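Long-range contacts in transferrin (Manduca sexta, PDB 6WB6), which binds a single ferric ion together with a carbonate anion and carries it as an iron-transport protein of the insect: residues K6-A11 with V40-F45; D52-D57 with G275-N280; P138-H143 with R344-P349; S144-E149 with S596-A601; A438-K443 with C578-A583. All coordinates share one frame; numbering follows the deposited sequence.

Interaction 1: residues K6-A11 with V40-F45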
# COMPACT_ATOMS: atom_id res chain seq x y z
N LYS A 6 20.09 7.37 22.30
CA LYS A 6 20.17 6.86 20.95
C LYS A 6 18.79 6.97 20.33
O LYS A 6 17.81 6.43 20.86
CB LYS A 6 20.69 5.42 20.95
CG LYS A 6 22.20 5.35 21.16
CD LYS A 6 22.71 3.92 21.44
CE LYS A 6 22.40 3.49 22.87
NZ LYS A 6 22.80 4.50 23.93
N LEU A 7 18.71 7.69 19.23
CA LEU A 7 17.45 7.90 18.52
C LEU A 7 17.46 7.02 17.29
O LEU A 7 18.35 7.16 16.43
CB LEU A 7 17.28 9.35 18.09
CG LEU A 7 16.12 9.59 17.11
CD1 LEU A 7 14.81 9.15 17.73
CD2 LEU A 7 16.04 11.06 16.73
N CYS A 8 16.49 6.13 17.19
CA CYS A 8 16.43 5.30 16.00
C CYS A 8 15.75 6.08 14.90
O CYS A 8 14.91 6.95 15.15
CB CYS A 8 15.71 3.98 16.28
SG CYS A 8 15.80 2.86 14.93
N VAL A 9 16.16 5.81 13.67
CA VAL A 9 15.78 6.64 12.53
C VAL A 9 15.80 5.73 11.32
O VAL A 9 16.78 5.00 11.10
CB VAL A 9 16.74 7.84 12.39
CG1 VAL A 9 18.17 7.37 12.25
CG2 VAL A 9 16.37 8.68 11.21
N PRO A 10 14.74 5.68 10.52
CA PRO A 10 14.82 4.98 9.24
C PRO A 10 16.08 5.38 8.49
O PRO A 10 16.43 6.56 8.40
CB PRO A 10 13.55 5.43 8.51
CG PRO A 10 12.57 5.59 9.65
CD PRO A 10 13.37 6.16 10.80
N ALA A 11 16.78 4.36 7.97
CA ALA A 11 18.05 4.54 7.27
C ALA A 11 17.98 5.66 6.24
O ALA A 11 18.93 6.45 6.10
CB ALA A 11 18.45 3.22 6.60
N VAL A 40 9.29 -0.04 12.21
CA VAL A 40 9.01 -1.34 12.82
C VAL A 40 10.30 -1.94 13.39
O VAL A 40 10.36 -2.33 14.56
CB VAL A 40 8.32 -2.29 11.82
CG1 VAL A 40 8.17 -3.69 12.42
CG2 VAL A 40 6.97 -1.76 11.50
N GLU A 41 11.35 -1.99 12.57
CA GLU A 41 12.64 -2.44 13.10
C GLU A 41 13.10 -1.59 14.28
O GLU A 41 13.69 -2.12 15.24
CB GLU A 41 13.72 -2.43 12.02
CG GLU A 41 15.04 -2.97 12.58
CD GLU A 41 16.05 -3.36 11.53
OE1 GLU A 41 16.42 -4.56 11.51
OE2 GLU A 41 16.48 -2.47 10.75
N CYS A 42 12.88 -0.26 14.22
CA CYS A 42 13.35 0.62 15.29
C CYS A 42 12.85 0.15 16.64
O CYS A 42 13.59 0.17 17.63
CB CYS A 42 12.90 2.07 15.06
SG CYS A 42 13.97 3.00 13.97
N LEU A 43 11.58 -0.27 16.71
CA LEU A 43 11.03 -0.71 17.99
C LEU A 43 11.82 -1.90 18.53
O LEU A 43 12.05 -2.01 19.74
CB LEU A 43 9.54 -1.05 17.85
CG LEU A 43 8.67 0.14 17.42
CD1 LEU A 43 7.27 -0.32 17.01
CD2 LEU A 43 8.59 1.26 18.48
N SER A 44 12.23 -2.81 17.64
CA SER A 44 13.06 -3.95 18.05
C SER A 44 14.38 -3.46 18.63
O SER A 44 14.81 -3.91 19.70
CB SER A 44 13.30 -4.89 16.87
OG SER A 44 12.17 -5.71 16.62
N PHE A 45 15.03 -2.51 17.94
CA PHE A 45 16.28 -1.95 18.43
C PHE A 45 16.08 -1.22 19.74
O PHE A 45 17.02 -1.16 20.55
CB PHE A 45 16.88 -0.98 17.42
CG PHE A 45 17.42 -1.62 16.19
CD1 PHE A 45 17.48 -3.01 16.06
CD2 PHE A 45 17.91 -0.83 15.17
CE1 PHE A 45 18.01 -3.58 14.93
CE2 PHE A 45 18.42 -1.39 14.03
CZ PHE A 45 18.47 -2.79 13.91

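Interaction 2: residues D52-D57 with G275-N280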
# COMPACT_ATOMS: atom_id res chain seq x y z
N ASP A 52 17.54 4.06 22.12
CA ASP A 52 16.87 4.37 23.37
C ASP A 52 15.45 4.86 23.17
O ASP A 52 14.63 4.66 24.07
CB ASP A 52 17.67 5.43 24.15
CG ASP A 52 19.09 4.95 24.48
OD1 ASP A 52 19.21 3.85 25.05
OD2 ASP A 52 20.05 5.65 24.15
N PHE A 53 15.13 5.46 22.02
CA PHE A 53 13.78 5.93 21.78
C PHE A 53 13.57 6.16 20.29
O PHE A 53 14.52 6.24 19.50
CB PHE A 53 13.48 7.22 22.55
CG PHE A 53 14.25 8.43 22.04
CD1 PHE A 53 15.63 8.45 22.05
CD2 PHE A 53 13.55 9.55 21.58
CE1 PHE A 53 16.34 9.58 21.59
CE2 PHE A 53 14.22 10.68 21.13
CZ PHE A 53 15.61 10.72 21.12
N VAL A 54 12.30 6.31 19.95
CA VAL A 54 11.87 6.46 18.57
C VAL A 54 10.48 7.09 18.55
O VAL A 54 9.67 6.83 19.45
CB VAL A 54 11.89 5.10 17.85
CG1 VAL A 54 10.84 4.17 18.48
CG2 VAL A 54 11.68 5.28 16.37
N PRO A 55 10.18 7.94 17.58
CA PRO A 55 8.81 8.46 17.44
C PRO A 55 7.85 7.37 16.97
O PRO A 55 8.19 6.52 16.15
CB PRO A 55 8.96 9.56 16.39
CG PRO A 55 10.17 9.13 15.60
CD PRO A 55 11.09 8.57 16.61
N VAL A 56 6.63 7.42 17.48
CA VAL A 56 5.63 6.39 17.23
C VAL A 56 4.27 7.04 17.02
O VAL A 56 3.90 7.98 17.74
CB VAL A 56 5.55 5.38 18.39
CG1 VAL A 56 6.71 4.37 18.37
CG2 VAL A 56 5.51 6.12 19.70
N ASP A 57 3.51 6.54 16.05
CA ASP A 57 2.07 6.71 16.07
C ASP A 57 1.48 5.71 17.06
O ASP A 57 2.13 4.74 17.44
CB ASP A 57 1.47 6.50 14.68
CG ASP A 57 2.05 7.44 13.62
OD1 ASP A 57 2.37 8.62 13.91
OD2 ASP A 57 2.16 6.99 12.47
N GLY A 275 3.76 10.33 19.71
CA GLY A 275 4.82 10.77 20.60
C GLY A 275 6.08 9.95 20.47
O GLY A 275 6.42 9.48 19.38
N LEU A 276 6.80 9.79 21.57
CA LEU A 276 8.06 9.05 21.60
C LEU A 276 7.92 7.87 22.53
O LEU A 276 7.31 7.98 23.61
CB LEU A 276 9.23 9.91 22.07
CG LEU A 276 9.46 11.25 21.38
CD1 LEU A 276 10.43 12.10 22.21
CD2 LEU A 276 9.97 10.98 19.97
N ILE A 277 8.48 6.75 22.12
CA ILE A 277 8.51 5.53 22.91
C ILE A 277 9.97 5.19 23.17
O ILE A 277 10.83 5.43 22.32
CB ILE A 277 7.76 4.40 22.15
CG1 ILE A 277 7.21 3.34 23.12
CG2 ILE A 277 8.66 3.80 21.10
CD1 ILE A 277 6.50 2.14 22.42
N GLY A 278 10.26 4.68 24.36
CA GLY A 278 11.60 4.21 24.66
C GLY A 278 11.58 3.04 25.61
O GLY A 278 10.54 2.69 26.17
N HIS A 279 12.74 2.41 25.76
CA HIS A 279 12.81 1.31 26.71
C HIS A 279 12.77 1.85 28.13
O HIS A 279 13.00 3.03 28.39
CB HIS A 279 14.05 0.46 26.49
CG HIS A 279 15.33 1.23 26.54
ND1 HIS A 279 15.88 1.68 27.71
CD2 HIS A 279 16.17 1.61 25.55
CE1 HIS A 279 17.01 2.31 27.45
NE2 HIS A 279 17.21 2.29 26.15
N ASN A 280 12.47 0.95 29.05
CA ASN A 280 12.20 1.35 30.42
C ASN A 280 13.42 1.99 31.08
O ASN A 280 13.28 2.83 31.97
CB ASN A 280 11.71 0.14 31.22
CG ASN A 280 11.24 0.50 32.59
OD1 ASN A 280 10.27 1.24 32.75
ND2 ASN A 280 11.89 -0.06 33.61

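Interaction 3: residues P138-H143 with R344-P349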
# COMPACT_ATOMS: atom_id res chain seq x y z
N PRO A 138 -25.44 -5.53 12.04
CA PRO A 138 -25.21 -6.73 11.21
C PRO A 138 -23.87 -7.36 11.52
O PRO A 138 -22.90 -6.69 11.85
CB PRO A 138 -25.25 -6.20 9.78
CG PRO A 138 -25.95 -4.86 9.84
CD PRO A 138 -25.73 -4.33 11.22
N LYS A 139 -23.83 -8.69 11.40
CA LYS A 139 -22.60 -9.44 11.54
C LYS A 139 -21.77 -9.28 10.28
O LYS A 139 -22.26 -8.93 9.21
CB LYS A 139 -22.89 -10.92 11.79
CG LYS A 139 -23.72 -11.17 13.05
CD LYS A 139 -22.97 -10.61 14.25
CE LYS A 139 -23.66 -10.91 15.57
NZ LYS A 139 -23.12 -10.05 16.65
N MET A 140 -20.47 -9.53 10.43
CA MET A 140 -19.51 -9.22 9.38
C MET A 140 -18.59 -10.40 9.07
O MET A 140 -17.50 -10.19 8.52
CB MET A 140 -18.72 -7.98 9.80
CG MET A 140 -19.54 -6.67 9.69
SD MET A 140 -18.57 -5.25 10.26
CE MET A 140 -18.69 -5.46 12.01
N ASN A 141 -19.02 -11.62 9.35
CA ASN A 141 -18.21 -12.81 9.12
C ASN A 141 -18.77 -13.68 8.00
O ASN A 141 -18.54 -14.89 7.98
CB ASN A 141 -18.08 -13.62 10.41
CG ASN A 141 -19.39 -14.24 10.86
OD1 ASN A 141 -20.47 -13.84 10.42
ND2 ASN A 141 -19.29 -15.23 11.75
N ASP A 142 -19.52 -13.07 7.08
CA ASP A 142 -19.88 -13.73 5.83
C ASP A 142 -18.58 -13.97 5.07
O ASP A 142 -17.92 -13.02 4.65
CB ASP A 142 -20.88 -12.86 5.05
CG ASP A 142 -21.23 -13.44 3.68
OD1 ASP A 142 -20.73 -14.51 3.33
OD2 ASP A 142 -22.02 -12.80 2.94
N HIS A 143 -18.17 -15.22 4.92
CA HIS A 143 -16.89 -15.48 4.30
C HIS A 143 -16.98 -15.71 2.80
O HIS A 143 -15.96 -15.98 2.17
CB HIS A 143 -16.20 -16.65 4.99
CG HIS A 143 -15.56 -16.27 6.29
ND1 HIS A 143 -14.42 -15.49 6.35
CD2 HIS A 143 -15.91 -16.53 7.57
CE1 HIS A 143 -14.09 -15.30 7.62
NE2 HIS A 143 -14.98 -15.92 8.38
N ARG A 344 -9.80 -4.12 16.15
CA ARG A 344 -11.08 -4.40 15.51
C ARG A 344 -10.97 -5.55 14.53
O ARG A 344 -10.02 -5.65 13.74
CB ARG A 344 -11.61 -3.18 14.77
CG ARG A 344 -12.95 -3.44 14.07
CD ARG A 344 -13.54 -2.13 13.64
NE ARG A 344 -12.74 -1.56 12.57
CZ ARG A 344 -12.87 -1.88 11.28
NH1 ARG A 344 -13.77 -2.78 10.90
NH2 ARG A 344 -12.09 -1.31 10.38
N GLY A 345 -11.96 -6.42 14.59
CA GLY A 345 -12.10 -7.50 13.64
C GLY A 345 -13.52 -7.56 13.10
O GLY A 345 -14.26 -6.56 13.10
N HIS A 346 -13.92 -8.74 12.65
CA HIS A 346 -15.22 -8.92 12.02
C HIS A 346 -15.96 -10.12 12.60
O HIS A 346 -16.91 -10.62 11.98
CB HIS A 346 -15.03 -9.04 10.51
CG HIS A 346 -14.36 -7.84 9.90
ND1 HIS A 346 -12.99 -7.71 9.83
CD2 HIS A 346 -14.88 -6.71 9.36
CE1 HIS A 346 -12.70 -6.54 9.27
NE2 HIS A 346 -13.83 -5.92 8.97
N GLY A 347 -15.60 -10.55 13.79
CA GLY A 347 -16.20 -11.73 14.37
C GLY A 347 -15.48 -13.00 13.95
O GLY A 347 -14.95 -13.11 12.84
N ALA A 348 -15.46 -13.97 14.86
CA ALA A 348 -14.84 -15.25 14.57
C ALA A 348 -15.59 -15.97 13.44
O ALA A 348 -16.81 -15.86 13.33
CB ALA A 348 -14.83 -16.12 15.82
N PRO A 349 -14.87 -16.70 12.57
CA PRO A 349 -13.40 -16.76 12.54
C PRO A 349 -12.80 -15.56 11.82
O PRO A 349 -13.19 -15.31 10.68
CB PRO A 349 -13.14 -18.05 11.77
CG PRO A 349 -14.30 -18.15 10.81
CD PRO A 349 -15.48 -17.46 11.47
O HOH W 1 -19.47 -10.80 12.55

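Interaction 4: residues S144-E149 with S596-A601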
# COMPACT_ATOMS: atom_id res chain seq x y z
N SER A 144 -18.16 -15.54 2.20
CA SER A 144 -18.19 -15.47 0.74
C SER A 144 -17.55 -14.18 0.23
O SER A 144 -17.15 -14.13 -0.94
CB SER A 144 -19.63 -15.62 0.22
OG SER A 144 -20.57 -14.94 1.04
N ILE A 145 -17.39 -13.17 1.09
CA ILE A 145 -16.79 -11.91 0.68
C ILE A 145 -15.67 -11.53 1.65
O ILE A 145 -15.48 -12.15 2.69
CB ILE A 145 -17.83 -10.78 0.59
CG1 ILE A 145 -18.51 -10.59 1.95
CG2 ILE A 145 -18.86 -11.07 -0.49
CD1 ILE A 145 -19.59 -9.46 1.96
N SER A 146 -14.94 -10.49 1.29
CA SER A 146 -13.82 -10.03 2.08
C SER A 146 -14.26 -9.28 3.33
O SER A 146 -15.40 -8.80 3.42
CB SER A 146 -12.96 -9.09 1.26
OG SER A 146 -13.70 -7.92 1.01
N PRO A 147 -13.37 -9.15 4.32
CA PRO A 147 -13.68 -8.30 5.48
C PRO A 147 -14.06 -6.87 5.13
O PRO A 147 -14.94 -6.31 5.79
CB PRO A 147 -12.37 -8.35 6.28
CG PRO A 147 -11.83 -9.74 5.99
CD PRO A 147 -12.18 -10.00 4.55
N LYS A 148 -13.40 -6.23 4.16
CA LYS A 148 -13.79 -4.87 3.82
C LYS A 148 -15.22 -4.85 3.30
O LYS A 148 -16.03 -4.00 3.70
CB LYS A 148 -12.82 -4.28 2.79
CG LYS A 148 -13.03 -2.80 2.52
CD LYS A 148 -12.99 -1.93 3.79
CE LYS A 148 -11.69 -2.18 4.63
NZ LYS A 148 -11.69 -1.41 5.90
N GLU A 149 -15.58 -5.81 2.44
CA GLU A 149 -16.95 -5.84 1.96
C GLU A 149 -17.93 -6.15 3.08
O GLU A 149 -19.04 -5.61 3.09
CB GLU A 149 -17.14 -6.85 0.83
CG GLU A 149 -18.46 -6.59 0.13
CD GLU A 149 -18.71 -7.42 -1.12
OE1 GLU A 149 -17.82 -8.18 -1.52
OE2 GLU A 149 -19.80 -7.28 -1.71
N SER A 596 -11.61 -15.34 -2.26
CA SER A 596 -11.81 -14.59 -3.50
C SER A 596 -10.54 -13.80 -3.84
O SER A 596 -9.70 -13.53 -2.99
CB SER A 596 -12.97 -13.62 -3.36
OG SER A 596 -12.61 -12.55 -2.48
N ASP A 597 -10.42 -13.42 -5.12
CA ASP A 597 -9.30 -12.59 -5.53
C ASP A 597 -9.29 -11.26 -4.77
O ASP A 597 -8.23 -10.76 -4.38
CB ASP A 597 -9.33 -12.37 -7.04
CG ASP A 597 -8.95 -13.64 -7.81
OD1 ASP A 597 -8.70 -14.65 -7.14
OD2 ASP A 597 -8.91 -13.64 -9.05
N VAL A 598 -10.47 -10.69 -4.51
CA VAL A 598 -10.55 -9.47 -3.72
C VAL A 598 -9.99 -9.70 -2.32
O VAL A 598 -9.11 -8.96 -1.85
CB VAL A 598 -12.01 -8.97 -3.69
CG1 VAL A 598 -12.21 -7.85 -2.69
CG2 VAL A 598 -12.41 -8.51 -5.11
N SER A 599 -10.42 -10.77 -1.66
CA SER A 599 -9.91 -11.05 -0.32
C SER A 599 -8.40 -11.27 -0.31
O SER A 599 -7.73 -10.90 0.66
CB SER A 599 -10.64 -12.27 0.26
OG SER A 599 -11.90 -11.89 0.76
N ILE A 600 -7.84 -11.81 -1.39
CA ILE A 600 -6.42 -12.13 -1.43
C ILE A 600 -5.59 -10.89 -1.77
O ILE A 600 -4.53 -10.65 -1.19
CB ILE A 600 -6.17 -13.26 -2.44
CG1 ILE A 600 -6.71 -14.57 -1.85
CG2 ILE A 600 -4.70 -13.36 -2.80
CD1 ILE A 600 -6.42 -15.79 -2.70
N ALA A 601 -6.06 -10.13 -2.74
CA ALA A 601 -5.34 -8.94 -3.15
C ALA A 601 -5.43 -7.84 -2.11
O ALA A 601 -4.56 -6.99 -2.04
CB ALA A 601 -5.89 -8.43 -4.49

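Interaction 5: residues A438-K443 with C578-A583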
# COMPACT_ATOMS: atom_id res chain seq x y z
N ALA A 438 8.05 -6.37 -23.16
CA ALA A 438 8.96 -6.75 -24.23
C ALA A 438 8.72 -5.82 -25.41
O ALA A 438 7.59 -5.67 -25.89
CB ALA A 438 8.74 -8.20 -24.64
N VAL A 439 9.77 -5.16 -25.88
CA VAL A 439 9.63 -4.20 -26.96
C VAL A 439 10.59 -4.55 -28.07
O VAL A 439 11.40 -5.47 -27.96
CB VAL A 439 9.84 -2.74 -26.50
CG1 VAL A 439 8.99 -2.47 -25.28
CG2 VAL A 439 11.30 -2.44 -26.23
N ALA A 440 10.43 -3.82 -29.18
CA ALA A 440 11.21 -3.98 -30.40
C ALA A 440 11.85 -2.64 -30.70
O ALA A 440 11.14 -1.70 -31.10
CB ALA A 440 10.35 -4.44 -31.56
N VAL A 441 13.16 -2.55 -30.51
CA VAL A 441 13.90 -1.30 -30.66
C VAL A 441 14.47 -1.25 -32.07
O VAL A 441 15.08 -2.23 -32.53
CB VAL A 441 15.01 -1.19 -29.60
CG1 VAL A 441 15.72 0.14 -29.69
CG2 VAL A 441 14.44 -1.41 -28.20
N VAL A 442 14.25 -0.13 -32.76
CA VAL A 442 14.77 0.12 -34.10
C VAL A 442 15.48 1.48 -34.11
O VAL A 442 15.22 2.33 -33.27
CB VAL A 442 13.67 0.10 -35.18
CG1 VAL A 442 13.22 -1.34 -35.45
CG2 VAL A 442 12.45 0.98 -34.78
N LYS A 443 16.41 1.65 -35.05
CA LYS A 443 17.00 2.96 -35.28
C LYS A 443 15.97 3.89 -35.91
O LYS A 443 15.10 3.46 -36.66
CB LYS A 443 18.22 2.87 -36.18
CG LYS A 443 19.40 2.17 -35.55
CD LYS A 443 20.71 2.54 -36.22
CE LYS A 443 21.86 1.84 -35.52
NZ LYS A 443 23.19 2.01 -36.16
N CYS A 578 3.56 0.53 -27.29
CA CYS A 578 4.37 0.32 -28.50
C CYS A 578 5.35 -0.78 -28.14
O CYS A 578 6.44 -0.50 -27.61
CB CYS A 578 5.10 1.59 -28.93
SG CYS A 578 6.03 1.38 -30.48
N ASN A 579 4.97 -2.03 -28.41
CA ASN A 579 5.65 -3.15 -27.79
C ASN A 579 5.34 -4.41 -28.58
O ASN A 579 4.59 -4.40 -29.55
CB ASN A 579 5.20 -3.32 -26.34
CG ASN A 579 3.69 -3.49 -26.21
OD1 ASN A 579 3.13 -4.52 -26.62
ND2 ASN A 579 3.02 -2.49 -25.64
N VAL A 580 5.91 -5.52 -28.12
CA VAL A 580 5.58 -6.84 -28.60
C VAL A 580 4.61 -7.53 -27.67
O VAL A 580 3.56 -8.01 -28.10
CB VAL A 580 6.85 -7.68 -28.79
CG1 VAL A 580 6.50 -8.96 -29.53
CG2 VAL A 580 7.91 -6.90 -29.53
N ALA A 581 4.96 -7.61 -26.39
CA ALA A 581 4.08 -8.18 -25.39
C ALA A 581 4.38 -7.53 -24.05
O ALA A 581 5.52 -7.12 -23.79
CB ALA A 581 4.26 -9.71 -25.27
N MET A 582 3.37 -7.48 -23.21
CA MET A 582 3.60 -7.19 -21.81
C MET A 582 4.39 -8.34 -21.19
O MET A 582 4.19 -9.51 -21.53
CB MET A 582 2.28 -7.00 -21.09
CG MET A 582 2.46 -6.46 -19.69
SD MET A 582 0.90 -6.17 -18.87
CE MET A 582 0.62 -7.81 -18.28
N ALA A 583 5.27 -8.00 -20.29
CA ALA A 583 6.17 -8.97 -19.69
C ALA A 583 5.61 -9.44 -18.36
O ALA A 583 5.16 -8.62 -17.56
CB ALA A 583 7.55 -8.36 -19.48
O HOH W 2 8.21 -2.02 -29.41

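Interaction 1: residues K6-A11 with V40-F45
A disulfide between Cys-8 and Cys-42 ties strand 5-10, at the start of the N-terminal lobe, to helix 39-47. The SG atoms of Cys-8 and Cys-42 lie 2.1 Å apart, and the bridge twists in the left-handed sense, with a chi3 of -76°. The two cysteines reach it differently. With SG anti to the backbone N (chi1 -172°), the Cys-8 sulfur is directed at the helix, whereas Cys-42 keeps SG beside its own backbone N. The bond draws the backbones together, the CA atoms of Cys-8 and Cys-42 being 5.6 Å apart, and it brings Cys-42 SG to 3.6 Å from Val-9 N.

In the fold, strand 5-10 pairs in parallel with strand 31-36 by a beta-alpha-beta crossover through helix 14-21; the chain then turns into helix 39-47, where residues 40-45 run 157° from the direction of 6-10. The staple therefore joins a strand to the helix packed against it, where Ala-36 of strand 31-36 and Val-54 of strand 53-56 also touch Cys-42.

One turn further along the helix, the Phe-45 ring meets the sulfur obliquely, its CD2 standing 4.3 Å from Cys-8 SG. That ring is held partly by its own helix: Glu-41 CG sits over one face, 3.7 Å above the plane and offset toward the rim. Pro-10, at the strand's far end, only grazes Cys-42.

Interaction 2: residues D52-D57 with G275-N280
Strand 53-56 pairs antiparallel with strand 275-279 in the antiparallel sheet of the N-terminal lobe, with strand 5-10 bonded to the start of 53-56. Val-54 and Ile-277 form one hydrogen-bonded pair, exchanging two bonds, and Ile-277 N reaches Val-54 O at 2.9 Å, nearly straight. Val-56 and Gly-275 form the next such pair, with Val-56 N 2.8 Å from Gly-275 O. At the non-hydrogen-bonded pair of Phe-53 and Gly-278 the CA atoms come within 4.0 Å; a CB on Gly-278 would run into Asp-52 O.

The sheet's two faces carry different packing. Facing helix 39-47, Ile-277 CG2 is wedged between two valines, 3.4 Å from both Val-54 CG1 and Val-56 CG1, which is tight for carbon. The Val-54 and Ile-277 side chains run side by side, while Val-56 crosses Ile-277 at about a right angle; Leu-43 closes over them. On the face bearing Phe-53, Pro-55 and Leu-276, the two methyls of Leu-276 divide the work: CD1 lies 4.1 Å from Phe-53 CD2, and CD2 packs on Pro-55.

Beyond the last pair, His-279 CG stands between its backbone N and carbonyl carbon (chi1 56°), which brings the ring alongside Asp-52 and gives NE2 to Asp-52 OD1 at 2.8 Å. The oxygen lies in the ring plane and accepts on its anti lone pair, with the carboxylate turned 70° to the ring. Asp-52 OD2 forms a salt bridge with Lys-6 NZ. A leucine in place of His-279 would probably leave Asp-52 OD1 without this donor and the carboxylate less firmly fixed in rotation.

Interaction 3: residues P138-H143 with R344-P349
Met-140 is the first residue of 138-143 to touch the other loop, its CB lying at the edge of the His-346 ring and 3.9 Å from His-346 CB. The two side chains cross at about a right angle; SD lies oblique to the ring, 5.2 Å from its centroid. A water joins the backbones here, accepting from Met-140 N at 2.7 Å and donating to His-346 O at 2.6 Å. The ring's far nitrogen, His-346 NE2, is bonded to Glu-151 of helix 147-158.

Next comes Asn-141, whose ND2 donates to Ala-348 O at 3.0 Å with an angle of 160°. Ala-348 O lies close to the Asn-141 amide plane, though the donor is tilted from the plane of the carbonyl. The Asn-141 chi1 of 68° sets CG between the backbone N and carbonyl carbon and aims the amide at the neighbouring loop.

His-143 follows, its ring edge turned to Pro-349, with NE2 making a weak bond to Pro-349 O at 3.0 Å. A cis peptide bond before Pro-349 bends that loop. Segment 344-349 leads from helix 338-342 toward strand 352-357 of the C-terminal half, consistent with the connecting peptide between the lobes of a bilobal transferrin.

Interaction 4: residues S144-E149 with S596-A601
Ser-146 and Ser-599 meet with their hydroxyls turned in different directions. Ser-599 OG comes up to the carbon side of Ser-146, 3.0 Å from CA and equally 3.0 Å from CB, a tight approach, while Ser-146 OG turns away to its own helix. The chi1 of 67° puts that hydroxyl between the backbone N and carbonyl carbon of Ser-146, from where it accepts from Glu-149 N at 3.2 Å as the N-cap of helix 147-158. Ser-596 does the same for helix 597-611, its OG accepting from Ser-599 N at 2.9 Å. The Ser-599 hydroxyl, lying beside its own backbone N, gives a weak bond to Ser-596 OG at 3.4 Å.

Val-598 adds a methyl, CG1, which is anti to the backbone N and 4.0 Å from Ser-146 OG. Trp-178 and Thr-174 of helix 172-181 touch the same valine.

With an alanine in place of Ser-146, Glu-149 N would probably lose its cap and the first turn of helix 147-158 fray, besides the loss of the touch on Val-598 CG1.

The two helices belong to different halves of the molecule, so their starting turns abut where the lobes meet. Both caps are made within their own helices and no hydrogen bond is found between these two segments, so this small contact appears to depend on van der Waals packing.

Interaction 5: residues A438-K443 with C578-A583
Ala-438 O is the centre of this contact, taking two backbone donors from segment 578-583. Val-580 N comes to it at 2.8 Å and 163°, tilted from the carbonyl plane, and Ala-581 N adds a weak bond at 3.3 Å. In return Ala-438 N donates to Ala-581 O at 2.7 Å, with the nitrogen almost in line with the acceptor's carbon and oxygen but the bond bent at the hydrogen. The CB of Ala-438 lies near that same oxygen.

Two residues facing one make a classic beta bulge, and Val-580 shows its mark in a backbone near the helical region, with psi at -54°. The bulge sits in an antiparallel pairing within the mixed sheet of the C-terminal lobe, where strand 437-443 also pairs with 542-545 and 557-560. The Val-580 side chain points toward the strand, and CG2, anti to the carbonyl carbon, packs 4.0 Å from Ala-440 CB. Val-439 CG1 crosses over Asn-579 at about a right angle, 4.0 Å from Asn-579 CB.

Where direct pairing stops, a water continues it, accepting from Ala-440 N at 2.9 Å and lying 2.9 Å from Cys-578 O, to which it probably donates.

A second shell steadies these groups. Cys-578 is tied by a disulfide to Cys-561, just past strand 557-560, and the amide of Asn-579 gives ND2 to Phe-575 O. From helix 467-479, Phe-467 and Ala-472 press on Ala-438 while Tyr-476 touches Val-580.

Interactions 1 and 2 are neighbours, their centres 9 Å apart; strand 53-56 follows helix 39-47 in the chain and borders strand 5-10, so both lie in one domain of the N-terminal lobe. Interaction 1 closes before interaction 2 opens, whereas interactions 2, 3 and 4 cross along the chain. Interactions 3 and 4, centres 12 Å apart and about 33 and 35 Å from that of interaction 2, lie where the connecting peptide and the C-terminal half meet the N-terminal lobe. Interaction 5, centre 51 Å from that of interaction 2, is nested inside the loop that interaction 4 closes. The sheets that hold strands 53-56 and 405-407 have the same strand order, consistent with two lobes built alike.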